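PDB 4R9Z: acyl-CoA thioesterase II from Mycobacterium avium subsp. paratuberculosis, which probably hydrolyses fatty acyl-CoA thioesters to free fatty acid and coenzyme A, and has a double hot-dog fold. Local coordinates for residues A55-H60 and L83-T88; L156-R161 and V195-A200; M176-D181 and G254-R259. All blocks are in the same frame, centred on the assembly; numbering follows the deposited sequence.

Contact 1. Residues A55-H60 and L83-T88; sequences AGREPH and LQEGRT
The flat guanidinium of Arg-57 lies among oxygens of 83-88: Gly-86 O at its edge and in its plane, Thr-88 O over one face, Glu-85 OE2 over the opposite face, the last two offset toward the rim. The edge contact is an end-on fork. Arg-57 NH2 gives the shorter bond to Gly-86 O, 2.8 Å, and Arg-57 NH1 adds a second at 3.1 Å with a more bent N-H (138°), both to the same carbonyl oxygen, which lies almost in the guanidinium plane and favours this orientation. The side chain spans the gap because it is extended from CG to NE. Glu-85 contributes charge alone: its OE2 stands 3.7 Å from Arg-57 NH1, a long salt bridge at which no N-H points, while its OE1 pairs with Arg-92 and Ser-90. Arg-87 O, 3.3 Å from Arg-57 NH2, is approached at a poor angle and is not hydrogen-bonded. The contact lies at the surface of the N-terminal hot-dog repeat, joining the loop just before strand 58-66 to the turn between strands 76-85 and 89-98. Phe-110 of strand 101-111 touches Arg-57, and Thr-88 packs on Tyr-272 of the second subunit.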
loop_
_atom_site.group_PDB
_atom_site.type_symbol
_atom_site.label_atom_id
_atom_site.label_comp_id
_atom_site.label_asym_id
_atom_site.label_seq_id
_atom_site.Cartn_x
_atom_site.Cartn_y
_atom_site.Cartn_z
ATOM N N ALA B 55 -10.966 4.838 -19.329
ATOM C CA ALA B 55 -11.286 4.314 -20.648
ATOM C C ALA B 55 -10.145 3.512 -21.259
ATOM O O ALA B 55 -9.136 4.075 -21.687
ATOM C CB ALA B 55 -11.676 5.457 -21.568
ATOM N N GLY B 56 -10.331 2.192 -21.309
ATOM C CA GLY B 56 -9.362 1.281 -21.897
ATOM C C GLY B 56 -7.993 1.315 -21.235
ATOM O O GLY B 56 -6.962 1.154 -21.892
ATOM N N ARG B 57 -7.987 1.511 -19.922
ATOM C CA ARG B 57 -6.750 1.544 -19.162
ATOM C C ARG B 57 -6.801 0.483 -18.072
ATOM O O ARG B 57 -7.861 0.212 -17.508
ATOM C CB ARG B 57 -6.526 2.933 -18.567
ATOM C CG ARG B 57 -6.138 3.979 -19.597
ATOM C CD ARG B 57 -5.883 5.342 -18.970
ATOM N NE ARG B 57 -5.572 6.347 -19.986
ATOM C CZ ARG B 57 -5.186 7.593 -19.724
ATOM N NH1 ARG B 57 -5.070 8.008 -18.470
ATOM N NH2 ARG B 57 -4.921 8.430 -20.716
ATOM N N GLU B 58 -5.659 -0.137 -17.795
ATOM C CA GLU B 58 -5.598 -1.201 -16.799
ATOM C C GLU B 58 -4.995 -0.714 -15.481
ATOM O O GLU B 58 -4.122 0.160 -15.470
ATOM C CB GLU B 58 -4.796 -2.383 -17.342
ATOM C CG GLU B 58 -5.529 -3.181 -18.406
ATOM C CD GLU B 58 -4.599 -4.079 -19.191
ATOM O OE1 GLU B 58 -3.962 -4.960 -18.578
ATOM O OE2 GLU B 58 -4.500 -3.897 -20.421
ATOM N N PRO B 59 -5.458 -1.283 -14.359
ATOM C CA PRO B 59 -4.923 -0.887 -13.054
ATOM C C PRO B 59 -3.543 -1.471 -12.814
ATOM O O PRO B 59 -3.321 -2.663 -13.038
ATOM C CB PRO B 59 -5.939 -1.466 -12.066
ATOM C CG PRO B 59 -6.552 -2.605 -12.783
ATOM C CD PRO B 59 -6.562 -2.250 -14.238
ATOM N N HIS B 60 -2.612 -0.633 -12.373
ATOM C CA HIS B 60 -1.291 -1.132 -12.052
ATOM C C HIS B 60 -1.080 -1.143 -10.533
ATOM O O HIS B 60 -0.141 -1.769 -10.041
ATOM C CB HIS B 60 -0.220 -0.310 -12.765
ATOM C CG HIS B 60 -0.158 1.121 -12.333
ATOM N ND1 HIS B 60 0.540 1.529 -11.220
ATOM C CD2 HIS B 60 -0.707 2.236 -12.870
ATOM C CE1 HIS B 60 0.426 2.841 -11.090
ATOM N NE2 HIS B 60 -0.322 3.293 -12.075
ATOM N N LEU B 83 -9.374 11.564 -9.637
ATOM C CA LEU B 83 -8.212 12.176 -8.993
ATOM C C LEU B 83 -7.229 12.714 -10.015
ATOM O O LEU B 83 -6.592 13.744 -9.804
ATOM C CB LEU B 83 -7.506 11.176 -8.078
ATOM C CG LEU B 83 -8.378 10.581 -6.975
ATOM C CD1 LEU B 83 -7.562 9.633 -6.116
ATOM C CD2 LEU B 83 -9.000 11.686 -6.138
ATOM N N GLN B 84 -7.076 11.981 -11.110
ATOM C CA GLN B 84 -6.217 12.433 -12.184
ATOM C C GLN B 84 -6.580 11.802 -13.515
ATOM O O GLN B 84 -6.865 10.612 -13.600
ATOM C CB GLN B 84 -4.760 12.116 -11.858
ATOM C CG GLN B 84 -3.794 12.593 -12.922
ATOM C CD GLN B 84 -2.622 11.665 -13.098
ATOM O OE1 GLN B 84 -2.747 10.452 -12.936
ATOM N NE2 GLN B 84 -1.468 12.227 -13.433
ATOM N N GLU B 85 -6.551 12.611 -14.563
ATOM C CA GLU B 85 -6.795 12.108 -15.897
ATOM C C GLU B 85 -5.758 12.710 -16.816
ATOM O O GLU B 85 -5.913 13.829 -17.299
ATOM C CB GLU B 85 -8.214 12.440 -16.363
ATOM C CG GLU B 85 -8.607 11.767 -17.669
ATOM C CD GLU B 85 -8.649 10.250 -17.561
ATOM O OE1 GLU B 85 -8.865 9.727 -16.446
ATOM O OE2 GLU B 85 -8.469 9.576 -18.595
ATOM N N GLY B 86 -4.685 11.965 -17.036
ATOM C CA GLY B 86 -3.563 12.456 -17.806
ATOM C C GLY B 86 -3.351 11.708 -19.103
ATOM O O GLY B 86 -4.050 10.737 -19.409
ATOM N N ARG B 87 -2.376 12.183 -19.869
ATOM C CA ARG B 87 -1.971 11.550 -21.115
ATOM C C ARG B 87 -1.548 10.101 -20.898
ATOM O O ARG B 87 -1.837 9.228 -21.719
ATOM C CB ARG B 87 -0.830 12.355 -21.746
ATOM C CG ARG B 87 -0.174 11.722 -22.960
ATOM C CD ARG B 87 -1.157 11.417 -24.075
ATOM N NE ARG B 87 -0.496 10.700 -25.161
ATOM C CZ ARG B 87 -1.129 10.035 -26.121
ATOM N NH1 ARG B 87 -2.456 9.990 -26.136
ATOM N NH2 ARG B 87 -0.434 9.414 -27.064
ATOM N N THR B 88 -0.884 9.847 -19.776
ATOM C CA THR B 88 -0.365 8.516 -19.494
ATOM C C THR B 88 -1.148 7.834 -18.379
ATOM O O THR B 88 -1.604 6.700 -18.528
ATOM C CB THR B 88 1.127 8.564 -19.083
ATOM O OG1 THR B 88 1.863 9.391 -19.994
ATOM C CG2 THR B 88 1.721 7.171 -19.075
#

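Contact 2. Residues L156-R161 and V195-A200; sequences LRWFER and VAYMSA
Aromatic contact comes first: the indole of Trp-158 turns its edge to the face of Tyr-197. The centroids of the Trp-158 five-membered ring and the Tyr-197 ring are 4.9 Å apart and the planes meet at 61°, an inclined edge-to-face pair. Along the indole edge, Trp-158 CZ2 lies 3.7 Å from Tyr-197 CD1, and NE1 sits above the CE1 side of the phenol ring. Tyr-197 CG is anti to the backbone N (chi1 -162°), which carries the ring out from the helix to meet the indole. Its hydroxyl is engaged by His-41 ND1, and Trp-158 NE1 has a weak bond to Ser-155 O.

Both segments belong to the C-terminal hot-dog repeat, in which a long helix, here 188-201, is wrapped by an antiparallel sheet. Strand 159-163 is an outermost strand within this chain, next to 176-180; Phe-159 at its start and Trp-158 just before it meet the helix flank. Helix 8-15 also packs on Trp-158 and Tyr-197 through Val-11.

Met-198 makes a Met-aromatic contact with Phe-159 in which the methyl, not the sulfur, touches. Its chain bends at chi2 and chi3, bringing CE over the centre of the Phe-159 ring, 3.5 Å from the centroid and 13° off the normal, a CH-pi contact. Met-198 SD stands farther back above the same face, 5.3 Å from that centroid. Leu-156 O lies over the opposite face of Phe-159, toward its rim.

Apolar packing completes the junction. Met-198 CB rests 3.7 Å from Trp-158 CH2, touching the far end of the indole while the methyl serves the neighbouring phenyl. That phenyl in turn places CD2 over the centre of one indole face, 3.5 Å above its plane.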
loop_
_atom_site.group_PDB
_atom_site.type_symbol
_atom_site.label_atom_id
_atom_site.label_comp_id
_atom_site.label_asym_id
_atom_site.label_seq_id
_atom_site.Cartn_x
_atom_site.Cartn_y
_atom_site.Cartn_z
ATOM N N LEU B 156 -15.601 -17.614 -1.004
ATOM C CA LEU B 156 -14.488 -18.554 -0.889
ATOM C C LEU B 156 -14.503 -19.713 -1.895
ATOM O O LEU B 156 -13.450 -20.257 -2.226
ATOM C CB LEU B 156 -14.440 -19.119 0.531
ATOM C CG LEU B 156 -14.341 -18.070 1.642
ATOM C CD1 LEU B 156 -14.177 -18.736 2.999
ATOM C CD2 LEU B 156 -13.200 -17.102 1.373
ATOM N N ARG B 157 -15.685 -20.083 -2.381
ATOM C CA ARG B 157 -15.828 -21.307 -3.179
ATOM C C ARG B 157 -15.583 -21.202 -4.694
ATOM O O ARG B 157 -15.684 -22.208 -5.399
ATOM C CB ARG B 157 -17.227 -21.898 -2.952
ATOM C CG ARG B 157 -17.459 -22.409 -1.534
ATOM C CD ARG B 157 -18.779 -23.165 -1.400
ATOM N NE ARG B 157 -19.924 -22.286 -1.166
ATOM C CZ ARG B 157 -20.816 -21.952 -2.093
ATOM N NH1 ARG B 157 -20.700 -22.424 -3.328
ATOM N NH2 ARG B 157 -21.828 -21.148 -1.786
ATOM N N TRP B 158 -15.259 -20.016 -5.202
ATOM C CA TRP B 158 -15.102 -19.859 -6.649
ATOM C C TRP B 158 -13.728 -20.263 -7.168
ATOM O O TRP B 158 -13.469 -20.154 -8.368
ATOM C CB TRP B 158 -15.390 -18.425 -7.090
ATOM C CG TRP B 158 -14.568 -17.385 -6.410
ATOM C CD1 TRP B 158 -14.773 -16.869 -5.168
ATOM C CD2 TRP B 158 -13.401 -16.731 -6.930
ATOM N NE1 TRP B 158 -13.811 -15.930 -4.881
ATOM C CE2 TRP B 158 -12.957 -15.827 -5.945
ATOM C CE3 TRP B 158 -12.690 -16.823 -8.131
ATOM C CZ2 TRP B 158 -11.838 -15.020 -6.124
ATOM C CZ3 TRP B 158 -11.576 -16.019 -8.305
ATOM C CH2 TRP B 158 -11.160 -15.130 -7.307
ATOM N N PHE B 159 -12.828 -20.680 -6.285
ATOM C CA PHE B 159 -11.499 -21.075 -6.747
ATOM C C PHE B 159 -11.011 -22.382 -6.123
ATOM O O PHE B 159 -11.309 -22.679 -4.964
ATOM C CB PHE B 159 -10.488 -19.957 -6.472
ATOM C CG PHE B 159 -10.409 -19.558 -5.030
ATOM C CD1 PHE B 159 -9.540 -20.200 -4.166
ATOM C CD2 PHE B 159 -11.214 -18.547 -4.535
ATOM C CE1 PHE B 159 -9.473 -19.843 -2.837
ATOM C CE2 PHE B 159 -11.150 -18.182 -3.207
ATOM C CZ PHE B 159 -10.277 -18.830 -2.356
ATOM N N GLU B 160 -10.248 -23.152 -6.896
ATOM C CA GLU B 160 -9.587 -24.344 -6.374
ATOM C C GLU B 160 -8.259 -23.949 -5.749
ATOM O O GLU B 160 -7.699 -22.903 -6.081
ATOM C CB GLU B 160 -9.357 -25.386 -7.474
ATOM C CG GLU B 160 -10.609 -25.844 -8.208
ATOM C CD GLU B 160 -10.299 -26.841 -9.314
ATOM O OE1 GLU B 160 -9.797 -27.941 -8.997
ATOM O OE2 GLU B 160 -10.563 -26.529 -10.496
ATOM N N ARG B 161 -7.730 -24.801 -4.878
ATOM C CA ARG B 161 -6.501 -24.466 -4.176
ATOM C C ARG B 161 -5.715 -25.676 -3.697
ATOM O O ARG B 161 -6.280 -26.643 -3.191
ATOM C CB ARG B 161 -6.828 -23.588 -2.971
ATOM C CG ARG B 161 -8.006 -24.099 -2.166
ATOM C CD ARG B 161 -8.418 -23.112 -1.100
ATOM N NE ARG B 161 -7.366 -22.915 -0.111
ATOM C CZ ARG B 161 -7.430 -22.017 0.865
ATOM N NH1 ARG B 161 -8.496 -21.237 0.975
ATOM N NH2 ARG B 161 -6.429 -21.899 1.727
ATOM N N VAL B 195 -7.820 -11.356 -9.419
ATOM C CA VAL B 195 -6.534 -11.502 -8.765
ATOM C C VAL B 195 -6.562 -10.784 -7.418
ATOM O O VAL B 195 -6.255 -11.376 -6.385
ATOM C CB VAL B 195 -5.400 -10.947 -9.622
ATOM C CG1 VAL B 195 -4.147 -10.777 -8.783
ATOM C CG2 VAL B 195 -5.143 -11.875 -10.791
ATOM N N ALA B 196 -6.944 -9.512 -7.435
ATOM C CA ALA B 196 -7.071 -8.740 -6.205
ATOM C C ALA B 196 -8.048 -9.397 -5.235
ATOM O O ALA B 196 -7.774 -9.487 -4.040
ATOM C CB ALA B 196 -7.507 -7.317 -6.515
ATOM N N TYR B 197 -9.185 -9.847 -5.762
ATOM C CA TYR B 197 -10.213 -10.545 -4.984
ATOM C C TYR B 197 -9.611 -11.697 -4.175
ATOM O O TYR B 197 -9.782 -11.773 -2.961
ATOM C CB TYR B 197 -11.307 -11.068 -5.923
ATOM C CG TYR B 197 -12.637 -11.424 -5.286
ATOM C CD1 TYR B 197 -12.706 -12.039 -4.041
ATOM C CD2 TYR B 197 -13.832 -11.155 -5.947
ATOM C CE1 TYR B 197 -13.921 -12.368 -3.470
ATOM C CE2 TYR B 197 -15.055 -11.481 -5.384
ATOM C CZ TYR B 197 -15.093 -12.089 -4.146
ATOM O OH TYR B 197 -16.306 -12.413 -3.581
ATOM N N MET B 198 -8.924 -12.598 -4.868
ATOM C CA MET B 198 -8.362 -13.790 -4.246
ATOM C C MET B 198 -7.140 -13.458 -3.382
ATOM O O MET B 198 -6.935 -14.067 -2.332
ATOM C CB MET B 198 -8.014 -14.825 -5.325
ATOM C CG MET B 198 -6.537 -15.133 -5.498
ATOM S SD MET B 198 -5.945 -16.374 -4.336
ATOM C CE MET B 198 -7.386 -17.426 -4.245
ATOM N N SER B 199 -6.345 -12.482 -3.816
ATOM C CA SER B 199 -5.153 -12.064 -3.082
ATOM C C SER B 199 -5.487 -11.592 -1.673
ATOM O O SER B 199 -4.664 -11.687 -0.766
ATOM C CB SER B 199 -4.425 -10.948 -3.831
ATOM O OG SER B 199 -5.148 -9.732 -3.741
ATOM N N ALA B 200 -6.687 -11.057 -1.505
ATOM C CA ALA B 200 -7.121 -10.548 -0.216
ATOM C C ALA B 200 -7.680 -11.632 0.706
ATOM O O ALA B 200 -7.306 -11.703 1.876
ATOM C CB ALA B 200 -8.152 -9.442 -0.415
#

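Contact 3. Residues M176-D181 and G254-R259; sequences MWWRPD and GTMFNR
Sulfur meets indole where Met-256 SD stands at the edge of the Trp-178 ring, near its plane. The N-H of Trp-178 is directed at it: NE1 to SD is 3.7 Å with an N-H...S angle of 148°, a weak hydrogen bond. The same approach is a Met-aromatic contact of the edge type, with SD 4.8 Å from the centroid of the five-membered ring and 81° off its normal. The two side chains cross at about a right angle. An extended chain from CA to SD (chi1 -168°) carries the Met-256 thioether to the indole, and the bend at chi3 brings CE to 4.0 Å from Trp-178 NE1.

The apolar contacts are looser. Trp-178 CZ2 lies 4.1 Å from Met-256 SD, continuing the edge approach. Trp-177, the adjacent residue on the strand, meets the other segment separately: the rim of its ring, at CZ3, comes within 4.4 Å of Arg-259 CA. Their polar ends turn to other partners, Trp-177 NE1 to Pro-130 O and the Arg-259 guanidinium to Glu-133.

Strands 176-180 and 249-258 are not neighbours in the C-terminal hot-dog repeat, since 236-246 runs between them. Trp-178 and Met-256 therefore meet across that strand, on the side covered by helix 188-201, where Met-198 touches both; Trp-177 and Arg-259 meet on the other face.

Sulfur is a soft, feeble acceptor, and a weak bond of this length probably contributes little more than a preference in the direction of the N-H; most of the cohesion is probably dispersion between thioether and ring.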
loop_
_atom_site.group_PDB
_atom_site.type_symbol
_atom_site.label_atom_id
_atom_site.label_comp_id
_atom_site.label_asym_id
_atom_site.label_seq_id
_atom_site.Cartn_x
_atom_site.Cartn_y
_atom_site.Cartn_z
ATOM N N MET B 176 0.671 -21.319 -1.982
ATOM C CA MET B 176 -0.403 -22.167 -2.479
ATOM C C MET B 176 -0.525 -22.111 -3.998
ATOM O O MET B 176 -0.110 -21.138 -4.635
ATOM C CB MET B 176 -1.734 -21.753 -1.859
ATOM C CG MET B 176 -2.271 -20.448 -2.419
ATOM S SD MET B 176 -3.683 -19.794 -1.516
ATOM C CE MET B 176 -4.788 -21.192 -1.512
ATOM N N TRP B 177 -1.094 -23.166 -4.570
ATOM C CA TRP B 177 -1.521 -23.133 -5.959
ATOM C C TRP B 177 -2.998 -22.802 -5.963
ATOM O O TRP B 177 -3.749 -23.310 -5.136
ATOM C CB TRP B 177 -1.297 -24.470 -6.663
ATOM C CG TRP B 177 0.122 -24.801 -6.971
ATOM C CD1 TRP B 177 0.895 -25.744 -6.359
ATOM C CD2 TRP B 177 0.947 -24.188 -7.964
ATOM N NE1 TRP B 177 2.148 -25.764 -6.919
ATOM C CE2 TRP B 177 2.207 -24.814 -7.906
ATOM C CE3 TRP B 177 0.742 -23.171 -8.902
ATOM C CZ2 TRP B 177 3.257 -24.455 -8.744
ATOM C CZ3 TRP B 177 1.785 -22.818 -9.734
ATOM C CH2 TRP B 177 3.024 -23.461 -9.652
ATOM N N TRP B 178 -3.426 -21.960 -6.892
ATOM C CA TRP B 178 -4.846 -21.682 -7.015
ATOM C C TRP B 178 -5.217 -21.425 -8.466
ATOM O O TRP B 178 -4.393 -20.971 -9.271
ATOM C CB TRP B 178 -5.248 -20.487 -6.144
ATOM C CG TRP B 178 -4.975 -19.167 -6.783
ATOM C CD1 TRP B 178 -3.782 -18.502 -6.826
ATOM C CD2 TRP B 178 -5.916 -18.355 -7.491
ATOM N NE1 TRP B 178 -3.927 -17.321 -7.513
ATOM C CE2 TRP B 178 -5.227 -17.208 -7.932
ATOM C CE3 TRP B 178 -7.276 -18.485 -7.791
ATOM C CZ2 TRP B 178 -5.853 -16.197 -8.660
ATOM C CZ3 TRP B 178 -7.894 -17.484 -8.511
ATOM C CH2 TRP B 178 -7.183 -16.352 -8.939
ATOM N N ARG B 179 -6.460 -21.749 -8.795
ATOM C CA ARG B 179 -7.044 -21.372 -10.068
ATOM C C ARG B 179 -8.540 -21.202 -9.866
ATOM O O ARG B 179 -9.107 -21.777 -8.935
ATOM C CB ARG B 179 -6.747 -22.425 -11.136
ATOM C CG ARG B 179 -7.479 -23.741 -10.924
ATOM C CD ARG B 179 -7.142 -24.738 -12.020
ATOM N NE ARG B 179 -7.749 -26.042 -11.779
ATOM C CZ ARG B 179 -7.739 -27.043 -12.653
ATOM N NH1 ARG B 179 -7.149 -26.888 -13.830
ATOM N NH2 ARG B 179 -8.316 -28.197 -12.350
ATOM N N PRO B 180 -9.189 -20.408 -10.729
ATOM C CA PRO B 180 -10.644 -20.286 -10.595
ATOM C C PRO B 180 -11.332 -21.588 -10.993
ATOM O O PRO B 180 -10.895 -22.253 -11.935
ATOM C CB PRO B 180 -11.002 -19.145 -11.556
ATOM C CG PRO B 180 -9.709 -18.436 -11.831
ATOM C CD PRO B 180 -8.626 -19.454 -11.698
ATOM N N ASP B 181 -12.405 -21.933 -10.291
ATOM C CA ASP B 181 -13.132 -23.164 -10.571
ATOM C C ASP B 181 -14.204 -22.901 -11.631
ATOM O O ASP B 181 -15.385 -22.734 -11.312
ATOM C CB ASP B 181 -13.758 -23.727 -9.293
ATOM C CG ASP B 181 -14.322 -25.126 -9.484
ATOM O OD1 ASP B 181 -13.851 -25.835 -10.400
ATOM O OD2 ASP B 181 -15.234 -25.514 -8.724
ATOM N N GLY B 254 2.367 -10.899 0.035
ATOM C CA GLY B 254 2.072 -11.852 -1.013
ATOM C C GLY B 254 2.671 -11.533 -2.368
ATOM O O GLY B 254 2.778 -10.376 -2.769
ATOM N N THR B 255 3.072 -12.582 -3.071
ATOM C CA THR B 255 3.549 -12.458 -4.437
ATOM C C THR B 255 2.877 -13.541 -5.258
ATOM O O THR B 255 2.915 -14.716 -4.900
ATOM C CB THR B 255 5.073 -12.589 -4.540
ATOM O OG1 THR B 255 5.569 -13.291 -3.395
ATOM C CG2 THR B 255 5.724 -11.224 -4.595
ATOM N N MET B 256 2.251 -13.143 -6.355
ATOM C CA MET B 256 1.524 -14.087 -7.182
ATOM C C MET B 256 2.229 -14.288 -8.513
ATOM O O MET B 256 2.708 -13.329 -9.119
ATOM C CB MET B 256 0.099 -13.598 -7.406
ATOM C CG MET B 256 -0.820 -14.628 -8.004
ATOM S SD MET B 256 -2.495 -13.993 -8.067
ATOM C CE MET B 256 -2.794 -13.679 -6.331
ATOM N N PHE B 257 2.285 -15.537 -8.968
ATOM C CA PHE B 257 2.942 -15.873 -10.230
ATOM C C PHE B 257 2.027 -16.665 -11.160
ATOM O O PHE B 257 1.170 -17.427 -10.703
ATOM C CB PHE B 257 4.209 -16.699 -9.992
ATOM C CG PHE B 257 5.252 -16.022 -9.152
ATOM C CD1 PHE B 257 5.199 -16.087 -7.767
ATOM C CD2 PHE B 257 6.312 -15.358 -9.747
ATOM C CE1 PHE B 257 6.175 -15.480 -6.992
ATOM C CE2 PHE B 257 7.292 -14.749 -8.977
ATOM C CZ PHE B 257 7.222 -14.811 -7.598
ATOM N N ASN B 258 2.215 -16.487 -12.465
ATOM C CA ASN B 258 1.668 -17.432 -13.436
ATOM C C ASN B 258 2.458 -18.729 -13.361
ATOM O O ASN B 258 3.618 -18.719 -12.947
ATOM C CB ASN B 258 1.717 -16.869 -14.860
ATOM C CG ASN B 258 0.687 -15.787 -15.103
ATOM O OD1 ASN B 258 -0.421 -15.833 -14.571
ATOM N ND2 ASN B 258 1.048 -14.804 -15.917
ATOM N N ARG B 259 1.840 -19.841 -13.755
ATOM C CA ARG B 259 2.530 -21.131 -13.762
ATOM C C ARG B 259 3.821 -21.061 -14.568
ATOM O O ARG B 259 4.769 -21.792 -14.299
ATOM C CB ARG B 259 1.623 -22.232 -14.314
ATOM C CG ARG B 259 2.223 -23.632 -14.217
ATOM C CD ARG B 259 1.169 -24.716 -14.397
ATOM N NE ARG B 259 1.663 -26.038 -14.015
ATOM C CZ ARG B 259 0.886 -27.102 -13.835
ATOM N NH1 ARG B 259 -0.428 -27.000 -13.994
ATOM N NH2 ARG B 259 1.417 -28.268 -13.492
#

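Contacts 2 and 3 are one neighbourhood of the C-terminal hot-dog repeat, their centres 9 Å apart. Their strands 159-163 and 176-180 are adjacent, joined by a probable hydrogen bond from Asp-181 N to Trp-158 O (2.8 Å) and a salt bridge between Glu-160 OE2 and Arg-179 NE (3.1 Å). Met-198 of contact 2 also packs on Trp-178 and Met-256 of contact 3, making the core continuous beneath helix 188-201. Contact 1 belongs to the N-terminal repeat, its centre about 26 Å from each of the others, with nearest atoms about 8 Å from contact 2 and about 11 Å from contact 3.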